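Local coordinates for protein L-talarate/galactarate dehydratase (Salmonella typhimurium, PDB 2PP1) that dehydrates both L-talarate and galactarate to 5-keto-4-deoxy-D-glucarate with the help of magnesium, and also epimerises L-talarate to galactarate, at residues 327-332 against 351-356. Residues are numbered along the deposited sequence; the frame is centred on the assembly and turned at random.
Sequences PHFAME and EWLNPL. With LLH ((2R,3S,4R)-2,3,4-trihydroxy-5-(hydroxyamino)-5-oxopentanoic acid), chain H.
Phe329 overlaps Trp352 and Leu353 with the outer end of its ring. Its CE1 lies 3.9 Å from Trp352 CE3, on the benzene part of the indole. The two side chains cross at about a right angle, and each ring meets the other obliquely. Leu353 comes at Phe329 from the opposite direction, with its CD2 4.1 Å from Phe329 CZ. Phe329 CG is anti to the backbone N (chi1 -162°), which carries the ring across to the type I turn from Glu351 to Asn354.

The other branch of Leu353, CD1, packs against Glu332. Leu353 CD1 lies 3.5 Å from Glu332 OE1, and Leu353 CB sits near OE2. The glutamate chain bends at chi2 (71°), and this brings its carboxylate over the leucine. Beside it, Met331 CE touches Asn354 OD1. One water lies between the polar ends, 2.8 Å from Glu332 OE2. It is also within hydrogen-bonding distance of Asn354 OD1.

Segment 327-332 leads from barrel strand 324-325 into helix 331-340. Leu38 and Ile62 of the N-terminal domain also pack on Leu353, so the contact lies where the two domains of this enolase-type fold meet. The active site adjoins it. NE2 of His328, the proton donor/acceptor, is 2.7 Å from O2 of the bound hydroxamate, in a hydrogen bond in which either could be the donor. Asp301 holds its ND1. Phe329 CB lies 3.4 Å above the plane of the imidazole, offset toward the rim. Trp352 CH2 is 3.5 Å from ligand O4.

Glu332 OE2 and Asn354 OD1 are both acceptors, 4.2 Å apart. They cannot bond each other directly, so their pairing calls for a donor between them, such as this water.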
loop_
_atom_site.group_PDB
_atom_site.type_symbol
_atom_site.label_atom_id
_atom_site.label_comp_id
_atom_site.label_asym_id
_atom_site.label_seq_id
_atom_site.Cartn_x
_atom_site.Cartn_y
_atom_site.Cartn_z
ATOM N N PRO A 327 13.393 -11.167 0.644
ATOM C CA PRO A 327 14.065 -10.082 -0.082
ATOM C C PRO A 327 15.541 -10.386 -0.284
ATOM O O PRO A 327 16.156 -11.058 0.535
ATOM C CB PRO A 327 13.846 -8.871 0.826
ATOM C CG PRO A 327 12.536 -9.202 1.504
ATOM C CD PRO A 327 12.721 -10.650 1.850
ATOM N N HIS A 328 16.104 -9.881 -1.376
ATOM C CA HIS A 328 17.514 -10.114 -1.685
ATOM C C HIS A 328 18.448 -8.975 -1.307
ATOM O O HIS A 328 18.182 -7.817 -1.627
ATOM C CB HIS A 328 17.651 -10.410 -3.185
ATOM C CG HIS A 328 19.043 -10.251 -3.721
ATOM N ND1 HIS A 328 19.498 -9.070 -4.262
ATOM C CD2 HIS A 328 20.068 -11.127 -3.817
ATOM C CE1 HIS A 328 20.745 -9.227 -4.672
ATOM N NE2 HIS A 328 21.113 -10.466 -4.414
ATOM N N PHE A 329 19.533 -9.313 -0.614
ATOM C CA PHE A 329 20.557 -8.333 -0.245
ATOM C C PHE A 329 19.977 -7.165 0.562
ATOM O O PHE A 329 18.941 -7.309 1.229
ATOM C CB PHE A 329 21.213 -7.834 -1.542
ATOM C CG PHE A 329 22.553 -7.152 -1.354
ATOM C CD1 PHE A 329 23.579 -7.773 -0.654
ATOM C CD2 PHE A 329 22.796 -5.908 -1.930
ATOM C CE1 PHE A 329 24.841 -7.161 -0.533
ATOM C CE2 PHE A 329 24.042 -5.288 -1.819
ATOM C CZ PHE A 329 25.069 -5.915 -1.120
ATOM N N ALA A 330 20.663 -6.024 0.508
ATOM C CA ALA A 330 20.261 -4.791 1.201
ATOM C C ALA A 330 19.396 -4.991 2.446
ATOM O O ALA A 330 18.292 -4.434 2.548
ATOM C CB ALA A 330 19.537 -3.861 0.218
ATOM N N MET A 331 19.899 -5.764 3.401
ATOM C CA MET A 331 19.131 -6.010 4.616
ATOM C C MET A 331 18.814 -4.706 5.358
ATOM O O MET A 331 17.789 -4.608 6.044
ATOM C CB MET A 331 19.893 -6.960 5.541
ATOM C CG MET A 331 21.243 -6.436 5.998
ATOM S SD MET A 331 22.171 -7.690 6.886
ATOM C CE MET A 331 23.457 -6.632 7.701
ATOM N N GLU A 332 19.683 -3.709 5.211
ATOM C CA GLU A 332 19.475 -2.424 5.879
ATOM C C GLU A 332 18.124 -1.816 5.492
ATOM O O GLU A 332 17.548 -1.030 6.240
ATOM C CB GLU A 332 20.599 -1.438 5.524
ATOM C CG GLU A 332 22.005 -1.835 6.010
ATOM C CD GLU A 332 22.599 -3.016 5.255
ATOM O OE1 GLU A 332 22.094 -3.352 4.155
ATOM O OE2 GLU A 332 23.585 -3.600 5.758
ATOM N N GLU A 351 27.803 -8.840 5.265
ATOM C CA GLU A 351 28.400 -7.841 6.153
ATOM C C GLU A 351 28.970 -6.699 5.318
ATOM O O GLU A 351 29.372 -5.668 5.853
ATOM C CB GLU A 351 29.523 -8.461 6.996
ATOM C CG GLU A 351 30.714 -8.968 6.181
ATOM C CD GLU A 351 30.564 -10.420 5.743
ATOM O OE1 GLU A 351 29.465 -10.813 5.314
ATOM O OE2 GLU A 351 31.554 -11.169 5.831
ATOM N N TRP A 352 28.982 -6.892 4.001
ATOM C CA TRP A 352 29.536 -5.926 3.052
ATOM C C TRP A 352 29.202 -4.455 3.257
ATOM O O TRP A 352 30.082 -3.609 3.145
ATOM C CB TRP A 352 29.142 -6.308 1.615
ATOM C CG TRP A 352 29.586 -7.661 1.185
ATOM C CD1 TRP A 352 30.306 -8.564 1.913
ATOM C CD2 TRP A 352 29.329 -8.281 -0.085
ATOM N NE1 TRP A 352 30.516 -9.712 1.177
ATOM C CE2 TRP A 352 29.928 -9.564 -0.052
ATOM C CE3 TRP A 352 28.655 -7.876 -1.245
ATOM C CZ2 TRP A 352 29.869 -10.447 -1.140
ATOM C CZ3 TRP A 352 28.596 -8.761 -2.334
ATOM C CH2 TRP A 352 29.201 -10.027 -2.268
ATOM N N LEU A 353 27.942 -4.142 3.541
ATOM C CA LEU A 353 27.549 -2.745 3.702
ATOM C C LEU A 353 27.702 -2.173 5.104
ATOM O O LEU A 353 27.463 -0.987 5.305
ATOM C CB LEU A 353 26.100 -2.541 3.241
ATOM C CG LEU A 353 25.694 -3.075 1.859
ATOM C CD1 LEU A 353 24.316 -2.521 1.522
ATOM C CD2 LEU A 353 26.690 -2.654 0.794
ATOM N N ASN A 354 28.090 -3.001 6.069
ATOM C CA ASN A 354 28.253 -2.532 7.446
ATOM C C ASN A 354 29.083 -1.246 7.583
ATOM O O ASN A 354 28.694 -0.334 8.314
ATOM C CB ASN A 354 28.884 -3.625 8.324
ATOM C CG ASN A 354 27.969 -4.821 8.535
ATOM O OD1 ASN A 354 26.748 -4.730 8.359
ATOM N ND2 ASN A 354 28.553 -5.947 8.938
ATOM N N PRO A 355 30.240 -1.162 6.893
ATOM C CA PRO A 355 31.124 0.011 6.944
ATOM C C PRO A 355 30.515 1.327 6.455
ATOM O O PRO A 355 31.024 2.403 6.776
ATOM C CB PRO A 355 32.315 -0.403 6.076
ATOM C CG PRO A 355 32.301 -1.886 6.138
ATOM C CD PRO A 355 30.836 -2.209 6.049
ATOM N N LEU A 356 29.434 1.256 5.679
ATOM C CA LEU A 356 28.800 2.469 5.162
ATOM C C LEU A 356 28.027 3.246 6.209
ATOM O O LEU A 356 27.783 4.432 6.045
ATOM C CB LEU A 356 27.829 2.134 4.030
ATOM C CG LEU A 356 28.377 1.486 2.762
ATOM C CD1 LEU A 356 27.213 1.243 1.795
ATOM C CD2 LEU A 356 29.444 2.392 2.131
HETATM O O5A LLH H . 28.568 -12.442 -6.616
HETATM C C5 LLH H . 27.473 -11.935 -6.959
HETATM O O5B LLH H . 27.111 -11.729 -8.150
HETATM C C4 LLH H . 26.486 -11.529 -5.856
HETATM O O4 LLH H . 27.123 -11.531 -4.579
HETATM C C3 LLH H . 25.286 -12.480 -5.879
HETATM O O3 LLH H . 25.734 -13.843 -5.740
HETATM C C2 LLH H . 24.265 -12.185 -4.752
HETATM O O2 LLH H . 23.693 -10.916 -5.085
HETATM C C1 LLH H . 23.142 -13.232 -4.590
HETATM O O1 LLH H . 22.624 -13.781 -5.552
HETATM N N LLH H . 22.784 -13.521 -3.320
HETATM O ON LLH H . 21.565 -14.099 -2.993
HETATM O O HOH W 1 24.592 -3.078 8.274
#